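PDB 3V46: cell division control protein 73 from Saccharomyces cerevisiae, which serves as a subunit of the PAF1 complex in RNA polymerase II transcription elongation, its C-terminal Ras-like domain promoting association of the complex with chromatin. Local coordinates for residues T28-K33 with P48-G53. Sequence-based numbering, arbitrary orientation.
Sequences TVANIK and PSVPNG
Val50 and Val29 carry the apolar part of this contact, with Val29 CG2 4.1 Å from Val50 CB. With Val50 CG1 anti to the backbone N (chi1 -176°), the other methyl, CG2, stands anti to the carbonyl carbon and lies against the backbone of 28-33, 3.7 Å from Val29 O and 3.9 Å from Ala30 CA. The second branch of Val29 works separately: CG1 reaches the carbonyl of Gly53, 3.7 Å from its O. That glycine closes a type I turn begun at Val50, and its phi of 70° is one that glycine adopts readily. Ala30 CB adds a contact at 3.8 Å to Pro48 O.

Polar linkage between the segments passes through one water, which donates to Ala30 O and to Pro48 O, each at 2.7 Å. On the 28-33 side the bend is held internally: Ala30 N binds Thr28 OG1 in an ST turn, and Thr28 N gives Asn31 OD1 a nearly straight bond (174°).

Val50 also touches Val55 of strand 54-59, and Val29 touches Ile19. The contact thus joins the approach to helix 32-38 with the loop entering an outermost strand of the Ras-like sheet. Lacking any direct hydrogen bond, the fit rests on methyl contacts and on the water, whose two donated bonds join carbonyl oxygens that cannot bond each other.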
loop_
_atom_site.group_PDB
_atom_site.type_symbol
_atom_site.label_atom_id
_atom_site.label_comp_id
_atom_site.label_asym_id
_atom_site.label_seq_id
_atom_site.Cartn_x
_atom_site.Cartn_y
_atom_site.Cartn_z
ATOM N N THR A 28 2.478 -5.880 5.846
ATOM C CA THR A 28 1.077 -6.190 6.115
ATOM C C THR A 28 0.511 -5.134 7.058
ATOM O O THR A 28 1.247 -4.271 7.527
ATOM C CB THR A 28 0.940 -7.536 6.800
ATOM O OG1 THR A 28 1.380 -7.413 8.158
ATOM C CG2 THR A 28 1.785 -8.595 6.092
ATOM N N VAL A 29 -0.782 -5.193 7.361
ATOM C CA VAL A 29 -1.332 -4.230 8.324
ATOM C C VAL A 29 -0.645 -4.336 9.684
ATOM O O VAL A 29 -0.681 -3.388 10.463
ATOM C CB VAL A 29 -2.868 -4.338 8.537
ATOM C CG1 VAL A 29 -3.613 -3.820 7.337
ATOM C CG2 VAL A 29 -3.285 -5.771 8.896
ATOM N N ALA A 30 -0.016 -5.471 9.975
ATOM C CA ALA A 30 0.608 -5.655 11.285
ATOM C C ALA A 30 1.891 -4.857 11.457
ATOM O O ALA A 30 2.236 -4.499 12.586
ATOM C CB ALA A 30 0.852 -7.128 11.580
ATOM N N ASN A 31 2.598 -4.574 10.358
ATOM C CA ASN A 31 3.876 -3.863 10.455
ATOM C C ASN A 31 3.945 -2.567 9.658
ATOM O O ASN A 31 4.977 -1.899 9.634
ATOM C CB ASN A 31 5.060 -4.775 10.085
ATOM C CG ASN A 31 5.119 -5.103 8.600
ATOM O OD1 ASN A 31 4.187 -4.854 7.855
ATOM N ND2 ASN A 31 6.226 -5.692 8.177
ATOM N N ILE A 32 2.839 -2.183 9.035
ATOM C CA ILE A 32 2.860 -1.026 8.156
ATOM C C ILE A 32 3.012 0.293 8.906
ATOM O O ILE A 32 3.630 1.210 8.406
ATOM C CB ILE A 32 1.615 -0.996 7.233
ATOM C CG1 ILE A 32 1.811 0.013 6.096
ATOM C CG2 ILE A 32 0.349 -0.689 8.028
ATOM C CD1 ILE A 32 2.895 -0.346 5.114
ATOM N N LYS A 33 2.449 0.409 10.101
ATOM C CA LYS A 33 2.590 1.647 10.846
ATOM C C LYS A 33 4.049 1.860 11.252
ATOM O O LYS A 33 4.588 2.957 11.087
ATOM C CB LYS A 33 1.669 1.639 12.068
ATOM C CG LYS A 33 1.656 2.936 12.829
ATOM C CD LYS A 33 0.692 2.858 14.008
ATOM C CE LYS A 33 -0.694 2.456 13.560
ATOM N NZ LYS A 33 -1.687 2.626 14.677
ATOM N N PRO A 48 2.035 -8.026 17.044
ATOM C CA PRO A 48 0.627 -8.343 17.305
ATOM C C PRO A 48 -0.223 -8.283 16.044
ATOM O O PRO A 48 -0.083 -7.357 15.237
ATOM C CB PRO A 48 0.189 -7.234 18.265
ATOM C CG PRO A 48 1.437 -6.755 18.911
ATOM C CD PRO A 48 2.531 -6.937 17.906
ATOM N N SER A 49 -1.109 -9.256 15.876
ATOM C CA SER A 49 -2.049 -9.202 14.769
ATOM C C SER A 49 -3.036 -8.052 15.007
ATOM O O SER A 49 -3.196 -7.571 16.133
ATOM C CB SER A 49 -2.778 -10.538 14.608
ATOM O OG SER A 49 -3.564 -10.822 15.747
ATOM N N VAL A 50 -3.669 -7.602 13.929
ATOM C CA VAL A 50 -4.628 -6.508 13.974
ATOM C C VAL A 50 -6.006 -7.131 13.724
ATOM O O VAL A 50 -6.394 -7.342 12.589
ATOM C CB VAL A 50 -4.291 -5.456 12.888
ATOM C CG1 VAL A 50 -5.212 -4.246 12.983
ATOM C CG2 VAL A 50 -2.835 -5.020 13.003
ATOM N N PRO A 51 -6.735 -7.476 14.797
ATOM C CA PRO A 51 -7.980 -8.250 14.685
ATOM C C PRO A 51 -8.966 -7.803 13.592
ATOM O O PRO A 51 -9.502 -8.659 12.882
ATOM C CB PRO A 51 -8.601 -8.090 16.073
ATOM C CG PRO A 51 -7.423 -7.987 16.978
ATOM C CD PRO A 51 -6.369 -7.234 16.204
ATOM N N ASN A 52 -9.209 -6.503 13.459
ATOM C CA ASN A 52 -10.167 -6.009 12.470
ATOM C C ASN A 52 -9.543 -5.717 11.094
ATOM O O ASN A 52 -10.234 -5.329 10.154
ATOM C CB ASN A 52 -10.868 -4.752 12.991
ATOM C CG ASN A 52 -9.896 -3.642 13.375
ATOM O OD1 ASN A 52 -8.673 -3.804 13.310
ATOM N ND2 ASN A 52 -10.447 -2.496 13.773
ATOM N N GLY A 53 -8.239 -5.901 10.984
ATOM C CA GLY A 53 -7.555 -5.700 9.714
ATOM C C GLY A 53 -7.471 -4.254 9.268
ATOM O O GLY A 53 -7.253 -3.975 8.093
HETATM O O HOH W 1 1.013 -4.904 15.000
#